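Local coordinates for protein catalase (Bacillus pumilus, PDB 4QOL) that catalyses the breakdown of hydrogen peroxide to water and oxygen at a buried heme, and also shows peroxidase-like reactivity toward phenolic substrates, at residues A[109-114]-A[179-184]; A[131-136]-A[193-198]; A[173-178]-A[423-428]. All coordinates share one frame; numbering follows the deposited sequence.

Contact 1. Residues A[109-114]-A[179-184]. With HEM (protoporphyrin IX containing Fe), chain E.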
# COMPACT_ATOMS: atom_id res chain seq x y z
N ARG A 109 -22.29 24.54 -0.50
CA ARG A 109 -23.33 24.04 -1.37
C ARG A 109 -22.89 22.69 -1.91
O ARG A 109 -21.74 22.57 -2.37
CB ARG A 109 -23.59 25.04 -2.50
CG ARG A 109 -24.72 24.60 -3.43
CD ARG A 109 -25.14 25.67 -4.44
NE ARG A 109 -25.43 26.95 -3.80
CZ ARG A 109 -26.52 27.22 -3.11
NH1 ARG A 109 -27.57 26.38 -3.07
NH2 ARG A 109 -26.58 28.35 -2.48
N ASP A 110 -23.75 21.70 -1.87
CA ASP A 110 -23.39 20.33 -2.34
C ASP A 110 -24.62 19.48 -2.13
O ASP A 110 -25.34 19.68 -1.16
CB ASP A 110 -22.25 19.73 -1.47
CG ASP A 110 -20.95 19.38 -2.24
OD1 ASP A 110 -20.85 19.51 -3.48
OD2 ASP A 110 -19.89 19.12 -1.52
N PRO A 111 -24.80 18.44 -2.96
CA PRO A 111 -25.62 17.30 -2.43
C PRO A 111 -25.05 16.82 -1.10
O PRO A 111 -23.88 17.08 -0.78
CB PRO A 111 -25.48 16.25 -3.49
CG PRO A 111 -24.92 16.95 -4.68
CD PRO A 111 -24.05 18.01 -4.14
N ARG A 112 -25.90 16.23 -0.29
CA ARG A 112 -25.45 15.49 0.84
C ARG A 112 -25.63 14.00 0.66
O ARG A 112 -26.70 13.54 0.24
CB ARG A 112 -26.24 15.91 2.07
CG ARG A 112 -25.60 17.03 2.93
CD ARG A 112 -25.22 18.27 2.16
NE ARG A 112 -24.61 19.33 3.03
CZ ARG A 112 -24.15 20.45 2.53
NH1 ARG A 112 -24.24 20.69 1.24
NH2 ARG A 112 -23.56 21.35 3.30
N GLY A 113 -24.61 13.25 1.06
CA GLY A 113 -24.75 11.79 1.09
C GLY A 113 -25.59 11.31 2.23
O GLY A 113 -25.59 11.90 3.31
N PHE A 114 -26.24 10.21 1.99
CA PHE A 114 -27.20 9.61 2.89
C PHE A 114 -27.10 8.10 2.65
O PHE A 114 -27.84 7.50 1.89
CB PHE A 114 -28.60 10.13 2.55
CG PHE A 114 -29.64 9.93 3.63
CD1 PHE A 114 -29.83 8.71 4.26
CD2 PHE A 114 -30.48 10.99 3.96
CE1 PHE A 114 -30.82 8.55 5.23
CE2 PHE A 114 -31.46 10.84 4.92
CZ PHE A 114 -31.64 9.62 5.56
N THR A 179 -31.18 22.75 -11.01
CA THR A 179 -32.39 23.43 -10.54
C THR A 179 -32.80 23.09 -9.09
O THR A 179 -33.42 23.92 -8.41
CB THR A 179 -33.55 23.16 -11.52
OG1 THR A 179 -33.14 23.59 -12.84
CG2 THR A 179 -34.82 23.86 -11.12
N TRP A 180 -32.40 21.89 -8.61
CA TRP A 180 -32.49 21.57 -7.20
C TRP A 180 -31.31 22.08 -6.37
O TRP A 180 -31.51 22.64 -5.32
CB TRP A 180 -32.57 20.02 -7.00
CG TRP A 180 -33.78 19.36 -7.38
CD1 TRP A 180 -34.25 19.11 -8.65
CD2 TRP A 180 -34.73 18.73 -6.49
NE1 TRP A 180 -35.35 18.39 -8.58
CE2 TRP A 180 -35.71 18.17 -7.28
CE3 TRP A 180 -34.86 18.66 -5.11
CZ2 TRP A 180 -36.81 17.46 -6.76
CZ3 TRP A 180 -35.97 17.96 -4.59
CH2 TRP A 180 -36.90 17.39 -5.40
N LEU A 181 -30.10 21.83 -6.86
CA LEU A 181 -28.86 22.18 -6.15
C LEU A 181 -28.74 23.68 -5.88
O LEU A 181 -28.15 24.06 -4.86
CB LEU A 181 -27.67 21.73 -6.95
CG LEU A 181 -26.31 21.87 -6.25
CD1 LEU A 181 -26.24 21.12 -4.93
CD2 LEU A 181 -25.19 21.38 -7.20
N PHE A 182 -29.28 24.54 -6.78
CA PHE A 182 -29.14 25.98 -6.52
C PHE A 182 -30.40 26.58 -5.91
O PHE A 182 -30.45 27.77 -5.68
CB PHE A 182 -28.67 26.70 -7.78
CG PHE A 182 -27.24 26.51 -8.04
CD1 PHE A 182 -26.31 27.37 -7.47
CD2 PHE A 182 -26.77 25.45 -8.78
CE1 PHE A 182 -24.96 27.17 -7.66
CE2 PHE A 182 -25.40 25.28 -8.99
CZ PHE A 182 -24.50 26.15 -8.46
N SER A 183 -31.39 25.74 -5.57
CA SER A 183 -32.38 26.12 -4.50
C SER A 183 -31.67 26.16 -3.18
O SER A 183 -30.48 25.79 -3.08
CB SER A 183 -33.57 25.17 -4.41
OG SER A 183 -33.26 23.95 -3.74
N ASP A 184 -32.33 26.63 -2.13
CA ASP A 184 -31.61 26.64 -0.88
C ASP A 184 -31.40 25.20 -0.36
O ASP A 184 -30.65 24.98 0.61
CB ASP A 184 -32.28 27.51 0.18
CG ASP A 184 -32.11 29.05 -0.10
OD1 ASP A 184 -31.13 29.50 -0.76
OD2 ASP A 184 -32.95 29.79 0.45
CHA HEM E . -19.01 7.80 -2.10
CHB HEM E . -18.28 6.79 -6.79
CHC HEM E . -22.84 8.53 -7.78
CHD HEM E . -23.65 8.79 -3.01
C1A HEM E . -18.41 7.42 -3.29
C2A HEM E . -17.07 6.94 -3.44
C3A HEM E . -16.87 6.66 -4.75
C4A HEM E . -18.08 6.95 -5.42
CMA HEM E . -15.70 6.06 -5.48
CAA HEM E . -16.11 6.76 -2.30
CBA HEM E . -16.63 5.54 -1.50
CGA HEM E . -15.68 5.12 -0.45
O1A HEM E . -16.09 4.32 0.42
O2A HEM E . -14.48 5.46 -0.48
C1B HEM E . -19.48 7.22 -7.42
C2B HEM E . -19.66 7.12 -8.84
C3B HEM E . -20.91 7.61 -9.14
C4B HEM E . -21.54 7.98 -7.86
CMB HEM E . -18.64 6.56 -9.79
CAB HEM E . -21.59 7.70 -10.43
CBB HEM E . -21.11 7.01 -11.47
C1C HEM E . -23.46 8.74 -6.55
C2C HEM E . -24.82 8.89 -6.40
C3C HEM E . -25.04 8.99 -5.06
C4C HEM E . -23.81 8.82 -4.37
CMC HEM E . -25.80 9.03 -7.54
CAC HEM E . -26.32 9.05 -4.43
CBC HEM E . -27.34 8.51 -5.08
C1D HEM E . -22.40 8.53 -2.41
C2D HEM E . -22.23 8.59 -0.96
C3D HEM E . -20.94 8.35 -0.68
C4D HEM E . -20.33 8.12 -1.99
CMD HEM E . -23.35 8.90 -0.02
CAD HEM E . -20.28 8.28 0.67
CBD HEM E . -20.59 6.87 1.23
CGD HEM E . -19.94 6.87 2.58
O1D HEM E . -20.57 7.37 3.50
O2D HEM E . -18.80 6.37 2.77
NA HEM E . -19.05 7.39 -4.53
NB HEM E . -20.62 7.72 -6.92
NC HEM E . -22.86 8.63 -5.31
ND HEM E . -21.25 8.25 -3.00
FE HEM E . -20.95 8.00 -4.88
O HOH W 1 -28.68 28.22 -0.20
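R109 reaches L181 and F182 with CG anti to the backbone N (chi1 -178°) and a bend at chi3, which turns the guanidinium back over the end of helix 175-181. The contact thus joins this helix terminus to the loop that leads into strand 113-120 of the catalase beta-barrel. F182 is the first residue to leave the helical conformation. NH1 of R109 bonds the carbonyl O of L181 at 3.0 Å, with an angle of 158° at the hydrogen. This acceptor lies near the guanidinium plane, and the donor lies in the carbonyl plane. The same NH1 of R109 makes a weak bond to S183 O at 3.0 Å. One arginine nitrogen therefore bridges two carbonyls at the helix end. The chain just before the guanidinium lies over a face of F182, where R109 CD forms a CH-pi contact, 3.9 Å from the F182 ring centroid. Guanidinium and ring planes are 21° apart. Helix 434-448 also packs against F182, through L440 and L444. L181 adds an apolar contact, its CD1 lying 3.9 Å from P111 CD. D110 turns its carboxylate elsewhere, to the backbone N of V98 and I99. Further along, G113 CA comes within 3.4 Å of the heme methyl CMD. At the other end, a water accepts from R109 NH2 and donates to D184 OD1, bridging two groups of opposite charge.

Contact 2. Residues A[131-136]-A[193-198]. With HEM (protoporphyrin IX containing Fe), chain E.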
# COMPACT_ATOMS: atom_id res chain seq x y z
N ASN A 131 -29.37 13.24 -0.46
CA ASN A 131 -30.62 14.01 -0.17
C ASN A 131 -31.41 14.33 -1.41
O ASN A 131 -32.61 14.00 -1.49
CB ASN A 131 -30.34 15.29 0.67
CG ASN A 131 -29.54 16.35 -0.07
OD1 ASN A 131 -28.66 16.02 -0.86
ND2 ASN A 131 -29.81 17.63 0.24
N LEU A 132 -30.77 14.94 -2.41
CA LEU A 132 -31.48 15.26 -3.62
C LEU A 132 -31.83 13.97 -4.42
O LEU A 132 -31.04 13.03 -4.47
CB LEU A 132 -30.68 16.23 -4.50
CG LEU A 132 -30.16 17.44 -3.76
CD1 LEU A 132 -29.33 18.30 -4.68
CD2 LEU A 132 -31.30 18.29 -3.18
N PRO A 133 -32.95 13.98 -5.13
CA PRO A 133 -33.45 12.70 -5.69
C PRO A 133 -33.05 12.36 -7.12
O PRO A 133 -33.48 11.24 -7.65
CB PRO A 133 -34.98 12.86 -5.64
CG PRO A 133 -35.16 14.31 -5.86
CD PRO A 133 -34.02 14.96 -5.07
N ILE A 134 -32.25 13.22 -7.74
CA ILE A 134 -31.72 13.03 -9.08
C ILE A 134 -30.24 13.28 -9.11
O ILE A 134 -29.64 13.59 -8.10
CB ILE A 134 -32.40 13.94 -10.09
CG1 ILE A 134 -32.34 15.39 -9.63
CG2 ILE A 134 -33.86 13.56 -10.25
CD1 ILE A 134 -32.72 16.33 -10.68
N PHE A 135 -29.62 13.13 -10.27
CA PHE A 135 -28.22 13.40 -10.42
C PHE A 135 -27.91 14.27 -11.63
O PHE A 135 -28.76 14.50 -12.48
CB PHE A 135 -27.42 12.08 -10.49
CG PHE A 135 -26.10 12.15 -9.87
CD1 PHE A 135 -25.98 12.42 -8.53
CD2 PHE A 135 -24.94 11.96 -10.61
CE1 PHE A 135 -24.74 12.56 -7.92
CE2 PHE A 135 -23.69 12.04 -10.02
CZ PHE A 135 -23.59 12.29 -8.66
N PHE A 136 -26.66 14.70 -11.71
CA PHE A 136 -26.19 15.63 -12.77
C PHE A 136 -26.02 14.94 -14.13
O PHE A 136 -26.11 15.56 -15.16
CB PHE A 136 -24.78 16.16 -12.44
CG PHE A 136 -24.63 16.82 -11.10
CD1 PHE A 136 -24.27 16.06 -9.98
CD2 PHE A 136 -24.74 18.19 -11.00
CE1 PHE A 136 -24.06 16.65 -8.78
CE2 PHE A 136 -24.54 18.79 -9.77
CZ PHE A 136 -24.19 18.01 -8.67
N GLU A 193 -32.27 17.45 9.46
CA GLU A 193 -33.43 18.16 8.86
C GLU A 193 -33.30 18.18 7.35
O GLU A 193 -33.20 19.23 6.70
CB GLU A 193 -33.49 19.59 9.44
CG GLU A 193 -33.76 19.63 10.94
CD GLU A 193 -33.77 21.04 11.51
OE1 GLU A 193 -32.80 21.44 12.21
OE2 GLU A 193 -34.75 21.75 11.27
N MET A 194 -33.22 16.97 6.78
CA MET A 194 -32.74 16.76 5.43
C MET A 194 -33.46 15.57 4.83
O MET A 194 -33.75 14.60 5.53
CB MET A 194 -31.25 16.43 5.53
CG MET A 194 -30.54 16.27 4.24
SD MET A 194 -28.75 15.96 4.46
CE MET A 194 -28.68 14.22 4.87
N ARG A 195 -33.76 15.68 3.53
CA ARG A 195 -34.34 14.64 2.72
C ARG A 195 -33.33 13.51 2.48
O ARG A 195 -32.13 13.72 2.63
CB ARG A 195 -34.68 15.27 1.37
CG ARG A 195 -35.54 14.49 0.45
CD ARG A 195 -35.63 15.19 -0.90
NE ARG A 195 -36.00 16.61 -0.82
CZ ARG A 195 -37.23 17.11 -0.98
NH1 ARG A 195 -38.25 16.34 -1.27
NH2 ARG A 195 -37.43 18.43 -0.89
N GLY A 196 -33.86 12.29 2.17
CA GLY A 196 -33.02 11.24 1.63
C GLY A 196 -33.67 10.60 0.43
O GLY A 196 -34.90 10.58 0.32
N SER A 197 -32.84 10.12 -0.53
CA SER A 197 -33.33 9.59 -1.78
C SER A 197 -32.46 8.39 -2.21
O SER A 197 -31.27 8.49 -2.14
CB SER A 197 -33.27 10.65 -2.86
OG SER A 197 -33.98 11.83 -2.47
N GLY A 198 -33.05 7.32 -2.76
CA GLY A 198 -32.18 6.30 -3.38
C GLY A 198 -31.66 6.76 -4.73
O GLY A 198 -30.65 6.21 -5.21
CHA HEM E . -19.01 7.80 -2.10
CHB HEM E . -18.28 6.79 -6.79
CHC HEM E . -22.84 8.53 -7.78
CHD HEM E . -23.65 8.79 -3.01
C1A HEM E . -18.41 7.42 -3.29
C2A HEM E . -17.07 6.94 -3.44
C3A HEM E . -16.87 6.66 -4.75
C4A HEM E . -18.08 6.95 -5.42
CMA HEM E . -15.70 6.06 -5.48
CAA HEM E . -16.11 6.76 -2.30
CBA HEM E . -16.63 5.54 -1.50
CGA HEM E . -15.68 5.12 -0.45
O1A HEM E . -16.09 4.32 0.42
O2A HEM E . -14.48 5.46 -0.48
C1B HEM E . -19.48 7.22 -7.42
C2B HEM E . -19.66 7.12 -8.84
C3B HEM E . -20.91 7.61 -9.14
C4B HEM E . -21.54 7.98 -7.86
CMB HEM E . -18.64 6.56 -9.79
CAB HEM E . -21.59 7.70 -10.43
CBB HEM E . -21.11 7.01 -11.47
C1C HEM E . -23.46 8.74 -6.55
C2C HEM E . -24.82 8.89 -6.40
C3C HEM E . -25.04 8.99 -5.06
C4C HEM E . -23.81 8.82 -4.37
CMC HEM E . -25.80 9.03 -7.54
CAC HEM E . -26.32 9.05 -4.43
CBC HEM E . -27.34 8.51 -5.08
C1D HEM E . -22.40 8.53 -2.41
C2D HEM E . -22.23 8.59 -0.96
C3D HEM E . -20.94 8.35 -0.68
C4D HEM E . -20.33 8.12 -1.99
CMD HEM E . -23.35 8.90 -0.02
CAD HEM E . -20.28 8.28 0.67
CBD HEM E . -20.59 6.87 1.23
CGD HEM E . -19.94 6.87 2.58
O1D HEM E . -20.57 7.37 3.50
O2D HEM E . -18.80 6.37 2.77
NA HEM E . -19.05 7.39 -4.53
NB HEM E . -20.62 7.72 -6.92
NC HEM E . -22.86 8.63 -5.31
ND HEM E . -21.25 8.25 -3.00
FE HEM E . -20.95 8.00 -4.88
O HOH W 2 -32.47 17.86 2.01
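N131 O lies near the plane of the R195 guanidinium, off its edge, but it is CD of R195 that touches, 3.3 Å from N131 O. The guanidinium itself is paired with E185 through a salt bridge from NE. The F135 ring is filled on both faces. The heme methyl CMC sits over one, toward the rim, and comes within 3.5 Å of F135 CD1. F136 CD1 lies over the centre of the opposite face. With an alanine at F135 the heme methyl CMC would probably lose its aromatic cover, and a gap would open toward F136. In the catalase fold, the loop 131-136 follows strand 123-130 of the beta-barrel and passes beside the heme. The 193-198 segment carries short strand 196-197, which pairs with strand 211-220 of the same sheet. S197 OG donates to N131 O at 2.7 Å from above the carbonyl plane, 45° out of it. The S197 torsion (chi1 -56°) sets OG beside its own backbone N and also against P133, 3.5 Å from CB of that proline. S197 CB packs tightly on P133 CA. N131 CA makes a CH...O contact of 3.2 Å with R195 O, a buried carbonyl that has no hydrogen-bond partner. Both ends of the N131 amide are bonded: OD1 accepts from the backbone N of R112, and ND2 donates to a water that also accepts from R195 N. M194 CG rests 3.7 Å from N131 CB.

Contact 3. Residues A[173-178]-A[423-428]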
# COMPACT_ATOMS: atom_id res chain seq x y z
N GLU A 173 -28.13 17.34 -19.72
CA GLU A 173 -28.89 16.51 -18.80
C GLU A 173 -28.76 16.91 -17.31
O GLU A 173 -29.55 16.44 -16.47
CB GLU A 173 -28.53 15.03 -19.01
CG GLU A 173 -27.08 14.66 -18.68
CD GLU A 173 -26.24 14.61 -19.93
OE1 GLU A 173 -26.29 15.60 -20.76
OE2 GLU A 173 -25.48 13.65 -20.10
N SER A 174 -27.78 17.78 -17.00
CA SER A 174 -27.56 18.29 -15.66
C SER A 174 -28.57 19.36 -15.22
O SER A 174 -28.62 19.74 -14.06
CB SER A 174 -26.14 18.91 -15.56
OG SER A 174 -25.96 20.08 -16.41
N THR A 175 -29.41 19.81 -16.16
CA THR A 175 -30.25 20.98 -15.91
C THR A 175 -31.25 20.75 -14.75
O THR A 175 -31.47 21.65 -13.91
CB THR A 175 -31.01 21.37 -17.21
OG1 THR A 175 -30.07 21.56 -18.27
CG2 THR A 175 -31.77 22.58 -17.03
N HIS A 176 -31.90 19.59 -14.72
CA HIS A 176 -32.78 19.28 -13.60
C HIS A 176 -32.03 19.31 -12.25
O HIS A 176 -32.47 19.99 -11.31
CB HIS A 176 -33.49 17.94 -13.86
CG HIS A 176 -34.64 17.67 -12.93
ND1 HIS A 176 -35.23 16.42 -12.83
CD2 HIS A 176 -35.34 18.48 -12.10
CE1 HIS A 176 -36.20 16.47 -11.94
NE2 HIS A 176 -36.28 17.71 -11.47
N MET A 177 -30.89 18.63 -12.15
CA MET A 177 -30.15 18.64 -10.93
C MET A 177 -29.78 20.03 -10.45
O MET A 177 -29.89 20.34 -9.26
CB MET A 177 -28.90 17.79 -11.05
CG MET A 177 -28.07 17.75 -9.78
SD MET A 177 -28.90 16.76 -8.53
CE MET A 177 -27.51 16.32 -7.46
N LEU A 178 -29.30 20.82 -11.38
CA LEU A 178 -28.82 22.16 -11.00
C LEU A 178 -29.98 23.03 -10.50
O LEU A 178 -29.86 23.91 -9.64
CB LEU A 178 -28.15 22.81 -12.17
CG LEU A 178 -26.88 22.09 -12.61
CD1 LEU A 178 -26.35 22.69 -13.91
CD2 LEU A 178 -25.82 22.23 -11.54
N LYS A 423 -37.56 19.15 -19.59
CA LYS A 423 -38.91 19.20 -19.13
C LYS A 423 -39.08 19.20 -17.63
O LYS A 423 -39.78 20.04 -17.09
CB LYS A 423 -39.72 18.06 -19.76
CG LYS A 423 -41.16 18.09 -19.30
CD LYS A 423 -42.07 17.17 -20.12
CE LYS A 423 -43.32 16.84 -19.32
NZ LYS A 423 -44.27 15.99 -20.10
N GLN A 424 -38.49 18.23 -16.94
CA GLN A 424 -38.65 18.17 -15.49
C GLN A 424 -37.99 19.33 -14.76
O GLN A 424 -38.46 19.69 -13.68
CB GLN A 424 -38.10 16.82 -14.97
CG GLN A 424 -38.93 15.64 -15.42
CD GLN A 424 -38.70 14.42 -14.58
OE1 GLN A 424 -37.80 14.39 -13.75
NE2 GLN A 424 -39.59 13.39 -14.72
N ALA A 425 -36.92 19.90 -15.31
CA ALA A 425 -36.30 21.11 -14.72
C ALA A 425 -37.32 22.25 -14.74
O ALA A 425 -37.40 22.99 -13.77
CB ALA A 425 -35.07 21.51 -15.48
N GLY A 426 -38.06 22.36 -15.82
CA GLY A 426 -39.10 23.40 -15.91
C GLY A 426 -40.21 23.11 -14.89
O GLY A 426 -40.75 24.04 -14.28
N GLU A 427 -40.60 21.84 -14.75
CA GLU A 427 -41.63 21.49 -13.78
C GLU A 427 -41.21 21.78 -12.38
O GLU A 427 -42.00 22.31 -11.58
CB GLU A 427 -42.05 20.00 -13.95
CG GLU A 427 -42.67 19.70 -15.31
CD GLU A 427 -42.88 18.22 -15.60
OE1 GLU A 427 -43.80 17.93 -16.43
OE2 GLU A 427 -42.12 17.32 -15.13
N LYS A 428 -39.93 21.53 -12.07
CA LYS A 428 -39.40 21.85 -10.74
C LYS A 428 -39.40 23.34 -10.52
O LYS A 428 -39.90 23.80 -9.48
CB LYS A 428 -37.99 21.27 -10.54
CG LYS A 428 -37.45 21.47 -9.14
CD LYS A 428 -38.26 20.79 -8.06
CE LYS A 428 -37.62 21.07 -6.68
NZ LYS A 428 -38.45 20.49 -5.60
O HOH W 3 -39.37 17.87 -11.07
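Q424 OE1 comes close to the H176 ring, 3.2 Å from CE1, while it accepts a hydrogen bond from the backbone N of T284. The pair belongs to a helix-helix contact. Helix 175-181 of the heme-bearing catalase region meets helix 423-431 of the C-terminal helical region. H176 ND1 does not bond the amide oxygen, since the angle is poor. Its partner is T282 O, so the loop at 282-284 holds both side chains. The H176 ring takes Q424 CB over one face, a CH-pi contact with CB 3.8 Å from the ring centroid and 21° off its normal. The Q424 amide stands almost upright to the ring, with the planes 88° apart. CG of H176 is anti to the backbone N (chi1 -167°), which carries the imidazole across to the neighbouring helix. K428 CB lies near the plane of this ring, 4.1 Å from H176 NE2. Beyond CB the lysine chain bends at chi2, and its amine makes a cation-pi contact with W180. A water bridges H176 NE2 and Q424 O by two weak bonds. The backbones come closest at H176 and A425, whose CA atoms are 4.1 Å apart. The small A425 permits this approach. A425 CB packs 3.7 Å from H176 CA and 3.8 Å from T175 CG2.

Overall arrangement
From the N terminus, segment 109-114 leads into barrel strand 113-120. Strand 123-130 comes next, and the loop 131-136 leaves its end. The chain then forms helix 175-181. Contact 1 closes the first loop when the end of this helix returns to 109-114. Contact 2 closes next, as 193-198 comes back to 131-136. The two cross along the chain and touch: R112 O and N131 N form a probable hydrogen bond, and both contacts reach the heme. Contact 3 spans the longest loop, from 173-178 to 423-428, and crosses both others. I134 packs on H176. Contacts 1 and 3 link the barrel entry and the C-terminal helices through helix 175-181, while contact 2 joins the loop by the heme to strand 196-197.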